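PDB 6TJ2: Alpha/beta hydrolase from Paenibacillus sp. VTT E-133280, which probably hydrolyses ester bonds as a secreted methyl salicylate esterase resembling the plant salicylic acid binding protein 2. Local coordinates for residues 94-99 and 123-128; 180-185 and 197-202; 188-193 and 264-269. All blocks are in the same frame, centred on the assembly; numbering follows the deposited sequence.

Contact 1 (94-99 and 123-128); sequences QITKSV and IQTVSQ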
ATOM      1  N   GLN A  94      13.062  26.743  20.549  1.00 11.67           N
ATOM      2  CA  GLN A  94      14.536  26.824  20.522  1.00 11.84           C
ATOM      3  C   GLN A  94      15.066  26.008  19.337  1.00 10.75           C
ATOM      4  O   GLN A  94      16.021  26.435  18.669  1.00 11.41           O
ATOM      5  CB  GLN A  94      15.138  26.316  21.832  1.00 11.84           C
ATOM      6  CG  GLN A  94      14.963  27.289  23.004  1.00 13.22           C
ATOM      7  CD  GLN A  94      15.338  26.634  24.309  1.00 16.63           C
ATOM      8  OE1 GLN A  94      15.038  25.502  24.611  1.00 14.89           O
ATOM      9  NE2 GLN A  94      16.064  27.407  25.123  1.00 21.57           N
ATOM     10  N   ILE A  95      14.494  24.831  19.076  1.00 11.54           N
ATOM     11  CA  ILE A  95      14.929  24.018  17.891  1.00 10.33           C
ATOM     12  C   ILE A  95      14.657  24.830  16.637  1.00 10.75           C
ATOM     13  O   ILE A  95      15.565  24.951  15.754  1.00 11.49           O
ATOM     14  CB  ILE A  95      14.164  22.684  17.915  1.00 10.60           C
ATOM     15  CG1 ILE A  95      14.689  21.796  19.036  1.00 10.46           C
ATOM     16  CG2 ILE A  95      14.263  22.024  16.540  1.00 10.92           C
ATOM     17  CD1 ILE A  95      13.907  20.533  19.263  1.00 11.63           C
ATOM     18  N   THR A  96      13.483  25.387  16.482  1.00 11.04           N
ATOM     19  CA  THR A  96      13.081  26.116  15.279  1.00 10.85           C
ATOM     20  C   THR A  96      14.032  27.290  15.093  1.00 10.98           C
ATOM     21  O   THR A  96      14.526  27.495  13.997  1.00 12.21           O
ATOM     22  CB  THR A  96      11.640  26.565  15.397  1.00 11.94           C
ATOM     23  OG1 THR A  96      10.814  25.410  15.525  1.00 12.41           O
ATOM     24  CG2 THR A  96      11.220  27.429  14.245  1.00 12.76           C
ATOM     25  N   LYS A  97      14.321  28.042  16.167  1.00 11.50           N
ATOM     26  CA  LYS A  97      15.185  29.212  16.061  1.00 12.17           C
ATOM     27  C   LYS A  97      16.571  28.765  15.663  1.00 11.96           C
ATOM     28  O   LYS A  97      17.199  29.455  14.821  1.00 12.05           O
ATOM     29  CB  LYS A  97      15.232  29.993  17.376  1.00 13.56           C
ATOM     30  CG  LYS A  97      16.226  31.149  17.340  1.00 17.54           C
ATOM     31  CD  LYS A  97      16.048  32.128  18.470  1.00 21.25           C
ATOM     32  CE  LYS A  97      16.631  33.496  18.154  1.00 24.89           C
ATOM     33  NZ  LYS A  97      18.073  33.422  17.978  1.00 28.02           N
ATOM     34  N   SER A  98      17.063  27.658  16.162  1.00 11.49           N
ATOM     35  CA  SER A  98      18.430  27.216  15.753  1.00 12.04           C
ATOM     36  C   SER A  98      18.508  26.934  14.245  1.00 11.19           C
ATOM     37  O   SER A  98      19.516  27.219  13.590  1.00 13.46           O
ATOM     38  CB  SER A  98      18.920  26.063  16.591  1.00 11.47           C
ATOM     39  OG  SER A  98      18.227  24.832  16.344  1.00 12.88           O
ATOM     40  N   VAL A  99      17.460  26.384  13.658  1.00 10.79           N
ATOM     41  CA  VAL A  99      17.460  26.095  12.205  1.00 10.69           C
ATOM     42  C   VAL A  99      17.254  27.371  11.421  1.00 11.76           C
ATOM     43  O   VAL A  99      17.947  27.603  10.410  1.00 11.56           O
ATOM     44  CB  VAL A  99      16.408  25.054  11.874  1.00 10.52           C
ATOM     45  CG1 VAL A  99      16.361  24.826  10.356  1.00 11.03           C
ATOM     46  CG2 VAL A  99      16.678  23.764  12.626  1.00 11.18           C
ATOM     47  N   ILE A 123      10.241  21.453   9.960  1.00 10.05           N
ATOM     48  CA  ILE A 123      10.115  22.147   8.662  1.00 10.49           C
ATOM     49  C   ILE A 123       8.848  22.996   8.636  1.00  9.76           C
ATOM     50  O   ILE A 123       8.840  24.084   8.001  1.00 11.25           O
ATOM     51  CB  ILE A 123      10.274  21.258   7.429  1.00 10.73           C
ATOM     52  CG1 ILE A 123       9.081  20.327   7.217  1.00 11.14           C
ATOM     53  CG2 ILE A 123      11.600  20.513   7.534  1.00 10.50           C
ATOM     54  CD1 ILE A 123       9.312  19.271   6.154  1.00 11.17           C
ATOM     55  N   GLN A 124       7.755  22.557   9.308  1.00 10.47           N
ATOM     56  CA  GLN A 124       6.550  23.417   9.381  1.00 10.91           C
ATOM     57  C   GLN A 124       6.880  24.732  10.077  1.00 10.45           C
ATOM     58  O   GLN A 124       6.529  25.812   9.553  1.00 12.37           O
ATOM     59  CB  GLN A 124       5.427  22.684  10.097  1.00 11.25           C
ATOM     60  CG  GLN A 124       4.819  21.518   9.318  1.00 11.85           C
ATOM     61  CD  GLN A 124       3.855  20.770  10.205  1.00 13.60           C
ATOM     62  OE1 GLN A 124       4.223  20.372  11.333  1.00 14.00           O
ATOM     63  NE2 GLN A 124       2.608  20.602   9.757  1.00 13.73           N
ATOM     64  N   THR A 125       7.457  24.680  11.258  1.00 10.61           N
ATOM     65  CA  THR A 125       7.659  25.887  12.056  1.00 11.45           C
ATOM     66  C   THR A 125       8.756  26.750  11.455  1.00 10.58           C
ATOM     67  O   THR A 125       8.618  28.004  11.458  1.00 12.43           O
ATOM     68  CB  THR A 125       7.912  25.541  13.509  1.00 10.66           C
ATOM     69  OG1 THR A 125       9.040  24.680  13.606  1.00 11.76           O
ATOM     70  CG2 THR A 125       6.706  24.938  14.184  1.00 11.05           C
ATOM     71  N   VAL A 126       9.744  26.155  10.813  1.00 10.79           N
ATOM     72  CA  VAL A 126      10.773  26.929  10.104  1.00 11.74           C
ATOM     73  C   VAL A 126      10.182  27.672   8.910  1.00 11.96           C
ATOM     74  O   VAL A 126      10.453  28.874   8.713  1.00 12.93           O
ATOM     75  CB  VAL A 126      11.958  26.049   9.707  1.00 11.31           C
ATOM     76  CG1 VAL A 126      12.911  26.724   8.725  1.00 11.97           C
ATOM     77  CG2 VAL A 126      12.716  25.590  10.959  1.00 12.28           C
ATOM     78  N   SER A 127       9.344  26.990   8.128  1.00 12.55           N
ATOM     79  CA  SER A 127       8.757  27.593   6.924  1.00 13.02           C
ATOM     80  C   SER A 127       7.907  28.787   7.295  1.00 13.90           C
ATOM     81  O   SER A 127       7.812  29.691   6.438  1.00 17.60           O
ATOM     82  CB  SER A 127       8.025  26.583   6.121  1.00 15.11           C
ATOM     83  OG  SER A 127       6.826  26.257   6.765  1.00 18.63           O
ATOM     84  N   GLN A 128       7.349  28.850   8.513  1.00 14.03           N
ATOM     85  CA  GLN A 128       6.535  30.031   8.958  1.00 16.58           C
ATOM     86  C   GLN A 128       7.368  31.289   9.037  1.00 17.98           C
ATOM     87  O   GLN A 128       6.796  32.414   8.953  1.00 20.83           O
ATOM     88  CB  GLN A 128       5.913  29.737  10.330  1.00 17.41           C
ATOM     89  CG  GLN A 128       4.905  28.644  10.185  1.00 16.81           C
ATOM     90  CD  GLN A 128       4.075  28.389  11.409  1.00 14.07           C
ATOM     91  OE1 GLN A 128       4.548  28.442  12.558  1.00 18.98           O
ATOM     92  NE2 GLN A 128       2.914  27.923  11.160  1.00 15.27           N
TER
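Thr125 meets Thr96 through their hydroxyls, OG1 lying 2.7 Å from OG1, a hydrogen-bonding distance, while the two side chains cross at about a right angle. On Thr125 the hydroxyl sits between the backbone N and the carbonyl carbon (chi1 57°), which leaves it near both Thr96 OG1 and its own Val122 O. Each hydroxyl also has a carbonyl of its own helix as partner, Val122 O for Thr125 and His92 O for Thr96; Thr125 OG1 may give its one proton either to Thr96 OG1 or to Val122 O, so the bond across the helices is not settled. CB of Thr125 lies 3.5 Å from Thr96 OG1, and the methyl CG2 of Thr96 is 3.6 Å from Thr125 OG1. One residue on, the backbone of Val126 is met by the same methyl: Thr96 CG2 stands 3.9 Å from Val126 N, where the CA atoms of the two residues come within 5.7 Å. These are the helices before and after the strand 111-117 of the alpha/beta hydrolase fold, the second following a probable nucleophile elbow at Ser117; their axes pass 9.2 Å apart at a crossing angle of -58°. The side chain of Val126 crosses that of Val99 one turn beyond Thr96, with CG2 of Val126 3.8 Å from Val99 CG1. Val126 also touches Ile103 farther along the partner helix. Through Ser127 the helix of Val126 packs on strand 134-139.

Contact 2 (180-185 and 197-202); sequences PLFRDT and AFYKQA
Phe182 and Tyr199 both carry CG anti to the backbone N, with chi1 of 179° and -172°, which carries each ring outward from its helix until the two meet. CD1 of Tyr199 lies over one face of the Phe182 ring, displaced toward its rim and 3.6 Å from Phe182 CD2. The ring planes are inclined at 53° with centroids 5.3 Å apart, so the pair is neither a parallel stack nor an edge-to-face contact. The tyrosine side chain runs obliquely over the CB end of Phe182, where Tyr199 CD1 is 4.0 Å from Phe182 CB. The far end of the phenylalanine ring presses against the partner backbone: Phe182 CE2 comes within 3.6 Å of Tyr199 N, and Phe182 CZ is 3.9 Å from Phe198 C. Ala202, in the turn just after the helix, approaches obliquely, its CB 4.0 Å from Phe182 CE1. Phe198 offers little more than CB, its ring leading off toward Val187 and Arg269.

The two helices belong to the insertion between strands 134-139 and 226-231, the part that forms the cap over the active site in this family. Phe182 also touches Leu177, Val187 and Met265, and lies close to, though not against, the probable Ser117-His264-Asp234 triad. On the same helix Asp184 forms salt bridges with Arg256 and Arg136 of the second subunit.

No hydrogen bond joins the two segments. The polar end of Tyr199 is served elsewhere, its OH bonding to Leu177 O, so the contact itself rests on dispersion and the fit of aromatic and methyl surfaces, with one phenyl ring as its hub.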
ATOM      1  N   PRO A 180      14.150  -3.566  21.568  1.00 11.69           N
ATOM      2  CA  PRO A 180      13.257  -4.456  20.804  1.00 12.76           C
ATOM      3  C   PRO A 180      12.284  -3.643  19.944  1.00 13.37           C
ATOM      4  O   PRO A 180      12.036  -3.969  18.758  1.00 12.89           O
ATOM      5  CB  PRO A 180      12.570  -5.290  21.891  1.00 13.93           C
ATOM      6  CG  PRO A 180      13.607  -5.332  23.022  1.00 14.41           C
ATOM      7  CD  PRO A 180      14.123  -3.907  23.000  1.00 14.42           C
ATOM      8  N   LEU A 181      11.703  -2.580  20.455  1.00 11.95           N
ATOM      9  CA  LEU A 181      10.820  -1.647  19.731  1.00 11.35           C
ATOM     10  C   LEU A 181      11.599  -1.047  18.583  1.00 10.53           C
ATOM     11  O   LEU A 181      11.102  -1.045  17.418  1.00 12.04           O
ATOM     12  CB  LEU A 181      10.295  -0.545  20.650  1.00 14.26           C
ATOM     13  CG  LEU A 181       9.383   0.460  19.973  1.00 14.69           C
ATOM     14  CD1 LEU A 181       8.063  -0.138  19.518  1.00 14.62           C
ATOM     15  CD2 LEU A 181       9.161   1.676  20.852  1.00 16.28           C
ATOM     16  N   PHE A 182      12.772  -0.528  18.796  1.00  9.93           N
ATOM     17  CA  PHE A 182      13.587   0.047  17.752  1.00  9.78           C
ATOM     18  C   PHE A 182      13.877  -0.965  16.656  1.00 10.43           C
ATOM     19  O   PHE A 182      13.683  -0.666  15.435  1.00  9.95           O
ATOM     20  CB  PHE A 182      14.870   0.618  18.367  1.00 10.35           C
ATOM     21  CG  PHE A 182      15.812   1.229  17.367  1.00 10.14           C
ATOM     22  CD1 PHE A 182      15.685   2.547  16.975  1.00 12.04           C
ATOM     23  CD2 PHE A 182      16.860   0.506  16.827  1.00 11.64           C
ATOM     24  CE1 PHE A 182      16.581   3.130  16.089  1.00 13.09           C
ATOM     25  CE2 PHE A 182      17.738   1.086  15.928  1.00 10.96           C
ATOM     26  CZ  PHE A 182      17.576   2.388  15.544  1.00 11.06           C
ATOM     27  N   ARG A 183      14.334  -2.144  17.060  1.00  9.58           N
ATOM     28  CA  ARG A 183      14.791  -3.171  16.095  1.00 10.55           C
ATOM     29  C   ARG A 183      13.631  -3.541  15.178  1.00  9.77           C
ATOM     30  O   ARG A 183      13.841  -3.764  13.977  1.00 11.13           O
ATOM     31  CB  ARG A 183      15.388  -4.349  16.869  1.00 10.55           C
ATOM     32  CG  ARG A 183      16.154  -5.324  15.959  1.00 11.50           C
ATOM     33  CD  ARG A 183      15.226  -6.384  15.394  1.00 11.70           C
ATOM     34  NE  ARG A 183      15.927  -7.221  14.434  1.00 12.63           N
ATOM     35  CZ  ARG A 183      16.131  -6.935  13.159  1.00 12.11           C
ATOM     36  NH1 ARG A 183      15.730  -5.802  12.616  1.00 12.43           N
ATOM     37  NH2 ARG A 183      16.790  -7.768  12.385  1.00 12.32           N
ATOM     38  N   ASP A 184      12.478  -3.764  15.761  1.00 10.05           N
ATOM     39  CA  ASP A 184      11.326  -4.314  15.024  1.00  9.78           C
ATOM     40  C   ASP A 184      10.446  -3.239  14.379  1.00 10.00           C
ATOM     41  O   ASP A 184       9.684  -3.637  13.491  1.00 10.46           O
ATOM     42  CB  ASP A 184      10.548  -5.341  15.851  1.00 11.28           C
ATOM     43  CG  ASP A 184      11.212  -6.713  15.887  1.00 12.86           C
ATOM     44  OD1 ASP A 184      12.063  -7.000  15.072  1.00 11.85           O
ATOM     45  OD2 ASP A 184      10.699  -7.508  16.701  1.00 16.79           O
ATOM     46  N   THR A 185      10.535  -1.969  14.745  1.00  9.81           N
ATOM     47  CA  THR A 185       9.630  -0.959  14.162  1.00 10.22           C
ATOM     48  C   THR A 185      10.333   0.242  13.595  1.00 10.15           C
ATOM     49  O   THR A 185       9.661   0.956  12.823  1.00 10.43           O
ATOM     50  CB  THR A 185       8.527  -0.511  15.119  1.00 11.43           C
ATOM     51  OG1 THR A 185       9.052   0.337  16.137  1.00 11.84           O
ATOM     52  CG2 THR A 185       7.813  -1.694  15.724  1.00 12.21           C
ATOM     53  N   ALA A 197      24.114  -1.461  15.321  1.00 12.01           N
ATOM     54  CA  ALA A 197      24.959  -0.309  14.951  1.00 13.06           C
ATOM     55  C   ALA A 197      24.111   0.955  14.911  1.00 12.11           C
ATOM     56  O   ALA A 197      24.481   2.023  15.419  1.00 13.79           O
ATOM     57  CB  ALA A 197      25.642  -0.527  13.638  1.00 13.97           C
ATOM     58  N   PHE A 198      22.921   0.894  14.334  1.00 11.37           N
ATOM     59  CA  PHE A 198      22.032   2.061  14.209  1.00 12.41           C
ATOM     60  C   PHE A 198      21.481   2.454  15.578  1.00 11.92           C
ATOM     61  O   PHE A 198      21.345   3.661  15.862  1.00 12.72           O
ATOM     62  CB  PHE A 198      20.901   1.803  13.219  1.00 12.55           C
ATOM     63  CG  PHE A 198      21.369   1.456  11.826  1.00 13.88           C
ATOM     64  CD1 PHE A 198      22.540   1.943  11.314  1.00 16.04           C
ATOM     65  CD2 PHE A 198      20.583   0.652  11.056  1.00 14.24           C
ATOM     66  CE1 PHE A 198      22.950   1.653  10.003  1.00 18.25           C
ATOM     67  CE2 PHE A 198      20.987   0.358   9.755  1.00 15.88           C
ATOM     68  CZ  PHE A 198      22.155   0.826   9.258  1.00 17.22           C
ATOM     69  N   TYR A 199      21.244   1.505  16.487  1.00 11.46           N
ATOM     70  CA  TYR A 199      20.750   1.820  17.841  1.00 11.92           C
ATOM     71  C   TYR A 199      21.810   2.601  18.608  1.00 12.52           C
ATOM     72  O   TYR A 199      21.464   3.563  19.335  1.00 12.12           O
ATOM     73  CB  TYR A 199      20.354   0.544  18.573  1.00 11.88           C
ATOM     74  CG  TYR A 199      19.672   0.769  19.890  1.00 11.78           C
ATOM     75  CD1 TYR A 199      18.453   1.429  19.965  1.00 11.48           C
ATOM     76  CD2 TYR A 199      20.255   0.338  21.073  1.00 13.05           C
ATOM     77  CE1 TYR A 199      17.808   1.600  21.182  1.00 11.00           C
ATOM     78  CE2 TYR A 199      19.623   0.520  22.277  1.00 11.62           C
ATOM     79  CZ  TYR A 199      18.385   1.130  22.343  1.00 11.76           C
ATOM     80  OH  TYR A 199      17.783   1.314  23.564  1.00 13.18           O
ATOM     81  N   LYS A 200      23.075   2.249  18.386  1.00 12.17           N
ATOM     82  CA  LYS A 200      24.171   2.979  19.080  1.00 14.13           C
ATOM     83  C   LYS A 200      24.163   4.440  18.618  1.00 13.26           C
ATOM     84  O   LYS A 200      24.714   5.284  19.367  1.00 15.27           O
ATOM     85  CB  LYS A 200      25.487   2.285  18.779  1.00 14.33           C
ATOM     86  CG  LYS A 200      25.794   1.008  19.544  1.00 16.02           C
ATOM     87  CD  LYS A 200      27.010   0.289  19.058  1.00 17.16           C
ATOM     88  CE  LYS A 200      27.421  -0.858  19.941  1.00 18.34           C
ATOM     89  NZ  LYS A 200      28.580  -1.579  19.374  1.00 21.69           N
ATOM     90  N   GLN A 201      23.663   4.756  17.433  1.00 13.14           N
ATOM     91  CA  GLN A 201      23.588   6.107  16.856  1.00 14.42           C
ATOM     92  C   GLN A 201      22.232   6.751  17.109  1.00 13.27           C
ATOM     93  O   GLN A 201      21.947   7.831  16.443  1.00 15.38           O
ATOM     94  CB  GLN A 201      23.899   6.086  15.349  1.00 16.84           C
ATOM     95  CG  GLN A 201      25.260   5.557  14.981  1.00 20.40           C
ATOM     96  CD  GLN A 201      25.422   5.598  13.475  1.00 28.76           C
ATOM     97  OE1 GLN A 201      26.056   4.714  12.900  1.00 48.75           O
ATOM     98  NE2 GLN A 201      24.842   6.604  12.811  1.00 33.66           N
ATOM     99  N   ALA A 202      21.388   6.223  17.967  1.00 12.46           N
ATOM    100  CA  ALA A 202      20.037   6.738  18.270  1.00 12.13           C
ATOM    101  C   ALA A 202      20.009   7.230  19.713  1.00 13.47           C
ATOM    102  O   ALA A 202      19.624   6.493  20.604  1.00 14.90           O
ATOM    103  CB  ALA A 202      18.973   5.678  17.995  1.00 13.25           C
TER

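Contact 3 (188-193 and 264-269); sequences NTASLA and HMTTVR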
ATOM      1  N   ASN A 188      13.162  -2.365  10.975  1.00 10.33           N
ATOM      2  CA  ASN A 188      12.598  -3.692  10.695  1.00  9.43           C
ATOM      3  C   ASN A 188      13.237  -4.351   9.489  1.00 11.11           C
ATOM      4  O   ASN A 188      13.319  -5.615   9.531  1.00 11.02           O
ATOM      5  CB  ASN A 188      11.069  -3.583  10.518  1.00  9.56           C
ATOM      6  CG  ASN A 188      10.544  -2.369   9.786  1.00 10.11           C
ATOM      7  OD1 ASN A 188      10.875  -1.248  10.141  1.00 10.80           O
ATOM      8  ND2 ASN A 188       9.684  -2.603   8.801  1.00 10.34           N
ATOM      9  N   THR A 189      13.775  -3.656   8.515  1.00 10.04           N
ATOM     10  CA  THR A 189      14.378  -4.313   7.315  1.00 10.79           C
ATOM     11  C   THR A 189      15.878  -4.535   7.507  1.00 10.99           C
ATOM     12  O   THR A 189      16.483  -5.142   6.614  1.00 12.60           O
ATOM     13  CB  THR A 189      14.097  -3.511   6.040  1.00 11.48           C
ATOM     14  OG1 THR A 189      14.821  -2.281   6.084  1.00 11.14           O
ATOM     15  CG2 THR A 189      12.633  -3.219   5.869  1.00 12.55           C
ATOM     16  N   ALA A 190      16.458  -4.078   8.592  1.00 11.20           N
ATOM     17  CA  ALA A 190      17.899  -4.277   8.862  1.00 11.44           C
ATOM     18  C   ALA A 190      18.169  -5.674   9.416  1.00 11.21           C
ATOM     19  O   ALA A 190      17.311  -6.277  10.065  1.00 11.18           O
ATOM     20  CB  ALA A 190      18.381  -3.258   9.887  1.00 12.05           C
ATOM     21  N   SER A 191      19.418  -6.129   9.215  1.00 12.34           N
ATOM     22  CA  SER A 191      19.933  -7.289   9.962  1.00 12.71           C
ATOM     23  C   SER A 191      20.085  -6.905  11.432  1.00 12.62           C
ATOM     24  O   SER A 191      20.091  -5.714  11.761  1.00 12.73           O
ATOM     25  CB  SER A 191      21.252  -7.736   9.380  1.00 14.56           C
ATOM     26  OG  SER A 191      22.269  -6.791   9.679  1.00 16.35           O
ATOM     27  N   LEU A 192      20.256  -7.870  12.298  1.00 13.47           N
ATOM     28  CA  LEU A 192      20.481  -7.572  13.730  1.00 12.78           C
ATOM     29  C   LEU A 192      21.776  -6.764  13.909  1.00 13.60           C
ATOM     30  O   LEU A 192      21.776  -5.789  14.660  1.00 12.69           O
ATOM     31  CB  LEU A 192      20.585  -8.853  14.531  1.00 13.01           C
ATOM     32  CG  LEU A 192      20.843  -8.587  16.012  1.00 14.50           C
ATOM     33  CD1 LEU A 192      19.723  -7.794  16.639  1.00 15.97           C
ATOM     34  CD2 LEU A 192      21.062  -9.913  16.750  1.00 15.88           C
ATOM     35  N   ALA A 193      22.844  -7.089  13.198  1.00 13.64           N
ATOM     36  CA  ALA A 193      24.121  -6.357  13.383  1.00 14.71           C
ATOM     37  C   ALA A 193      23.936  -4.925  12.944  1.00 13.26           C
ATOM     38  O   ALA A 193      24.440  -3.986  13.577  1.00 13.56           O
ATOM     39  CB  ALA A 193      25.254  -6.962  12.616  1.00 16.12           C
ATOM     40  N   HIS A 264      12.133   3.197   8.458  1.00 10.15           N
ATOM     41  CA  HIS A 264      12.387   4.511   9.046  1.00 10.32           C
ATOM     42  C   HIS A 264      13.864   4.879   9.098  1.00  9.31           C
ATOM     43  O   HIS A 264      14.199   6.021   8.765  1.00 10.63           O
ATOM     44  CB  HIS A 264      11.783   4.553  10.462  1.00 10.50           C
ATOM     45  CG  HIS A 264      11.484   5.924  10.940  1.00 10.66           C
ATOM     46  ND1 HIS A 264      10.657   6.757  10.253  1.00 10.75           N
ATOM     47  CD2 HIS A 264      11.841   6.603  12.071  1.00  9.93           C
ATOM     48  CE1 HIS A 264      10.465   7.857  10.949  1.00 12.12           C
ATOM     49  NE2 HIS A 264      11.186   7.828  12.061  1.00 12.68           N
ATOM     50  N   MET A 265      14.719   3.983   9.546  1.00 10.53           N
ATOM     51  CA  MET A 265      16.137   4.388   9.818  1.00 10.87           C
ATOM     52  C   MET A 265      17.176   3.480   9.172  1.00 10.89           C
ATOM     53  O   MET A 265      18.360   3.850   9.251  1.00 12.30           O
ATOM     54  CB  MET A 265      16.387   4.506  11.314  1.00 13.04           C
ATOM     55  CG  MET A 265      15.524   5.546  11.921  1.00 14.69           C
ATOM     56  SD  MET A 265      16.148   5.971  13.557  1.00 19.45           S
ATOM     57  CE  MET A 265      15.345   7.538  13.846  1.00 23.84           C
ATOM     58  N   THR A 266      16.832   2.416   8.465  1.00 10.14           N
ATOM     59  CA  THR A 266      17.870   1.579   7.797  1.00 10.98           C
ATOM     60  C   THR A 266      18.257   2.205   6.455  1.00 11.26           C
ATOM     61  O   THR A 266      19.442   2.312   6.105  1.00 11.49           O
ATOM     62  CB  THR A 266      17.311   0.179   7.534  1.00 11.08           C
ATOM     63  OG1 THR A 266      16.824  -0.377   8.756  1.00 12.13           O
ATOM     64  CG2 THR A 266      18.314  -0.744   6.884  1.00 11.73           C
ATOM     65  N   THR A 267      17.260   2.549   5.652  1.00 10.99           N
ATOM     66  CA  THR A 267      17.447   2.697   4.199  1.00 10.90           C
ATOM     67  C   THR A 267      18.308   3.878   3.865  1.00 10.97           C
ATOM     68  O   THR A 267      19.073   3.823   2.883  1.00 11.62           O
ATOM     69  CB  THR A 267      16.073   2.745   3.533  1.00 11.18           C
ATOM     70  OG1 THR A 267      15.210   1.776   4.147  1.00 12.35           O
ATOM     71  CG2 THR A 267      16.129   2.480   2.032  1.00 12.82           C
ATOM     72  N   VAL A 268      18.243   4.937   4.643  1.00 10.99           N
ATOM     73  CA  VAL A 268      19.117   6.115   4.352  1.00 12.68           C
ATOM     74  C   VAL A 268      20.580   5.739   4.541  1.00 13.15           C
ATOM     75  O   VAL A 268      21.496   6.453   4.051  1.00 14.03           O
ATOM     76  CB  VAL A 268      18.785   7.350   5.200  1.00 14.92           C
ATOM     77  CG1 VAL A 268      17.402   7.844   4.831  1.00 14.99           C
ATOM     78  CG2 VAL A 268      18.978   7.106   6.678  1.00 15.42           C
ATOM     79  N   ARG A 269      20.881   4.669   5.274  1.00 12.76           N
ATOM     80  CA  ARG A 269      22.281   4.188   5.475  1.00 13.77           C
ATOM     81  C   ARG A 269      22.614   3.123   4.464  1.00 14.55           C
ATOM     82  O   ARG A 269      23.749   3.146   3.952  1.00 17.07           O
ATOM     83  CB  ARG A 269      22.503   3.600   6.865  1.00 15.97           C
ATOM     84  CG  ARG A 269      22.733   4.674   7.897  1.00 16.79           C
ATOM     85  CD  ARG A 269      21.471   4.901   8.674  1.00 19.02           C
ATOM     86  NE  ARG A 269      21.813   5.798   9.758  1.00 19.04           N
ATOM     87  CZ  ARG A 269      21.215   5.815  10.940  1.00 16.74           C
ATOM     88  NH1 ARG A 269      20.133   5.113  11.187  1.00 15.10           N
ATOM     89  NH2 ARG A 269      21.698   6.606  11.867  1.00 19.43           N
TER
HETATM   90  O   HOH W   1      10.185   1.410  10.067  1.00 10.18           O
HETATM   91  O   HOH W   2      15.932  -0.895   3.961  1.00 14.23           O
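Thr266 fits against Ala190 and Thr189 without a direct hydrogen bond. Its OG1 approaches the methyl of Ala190, 3.5 Å from CB, and its CG2 lies 3.9 Å from the same CB, so both branches of the threonine rest against the same side of the alanine methyl. With OG1 beside the backbone N (chi1 -55°) and CG2 anti to it, both branches are turned to residues 189 and 190. Thr189 comes in obliquely beside them, OG1 standing 3.8 Å from Thr266 CB.

Two waters extend this small core. One donates to Thr189 OG1 at 2.8 Å and also bonds Thr267 OG1, while Thr189 OG1 has a stronger partner in Asp263 OD2. The other accepts from His264 N at 3.1 Å and lies 2.7 Å from Asn188 OD1, so it links the backbone of the histidine to the loop. Asp263 is the common second-shell residue: besides Thr189 it takes the N-H of Thr266 on OD1, and its own backbone N pairs with Thr267 OG1. Arg269 bonds back within its own segment, its NH1 donating to Met265 O at 2.9 Å and 158°, the oxygen close to the guanidinium plane.

His264 is the probable triad histidine; its ND1 bonds Asp234 OD2, and its ring meets those of His116 and Phe186. Segment 264-269 follows strand 256-260 and carries this residue, probably to the active site, ahead of helix 272-283, whose Met274 and Met275 touch Thr267. From the cap, Phe198 of helix 192-200 rests on Thr266 and Phe182 of helix 179-185 on Met265, while Asn188 ND2 reaches Glu233 O and also Phe257 O of the second subunit, on its strand 256-260.

How the contacts relate
From the N terminus, contact 1 comes first: residues 94-99 and 123-128 close a short loop through strand 111-117, joining two helices that flank one face of the central sheet. It is complete before the others begin, and its centre lies about 27 Å from that of contact 2 and 28 Å from that of contact 3, across the middle of the chain. Contacts 2 and 3 cross, their segments alternating as 180-185, 188-193, 197-202 and 264-269. Contact 2 is local to the cap, whereas contact 3 ties the cap to the loop after strand 256-260. Arg183 NH2 probably bonds Ala190 O between them, and both adjoin the second subunit.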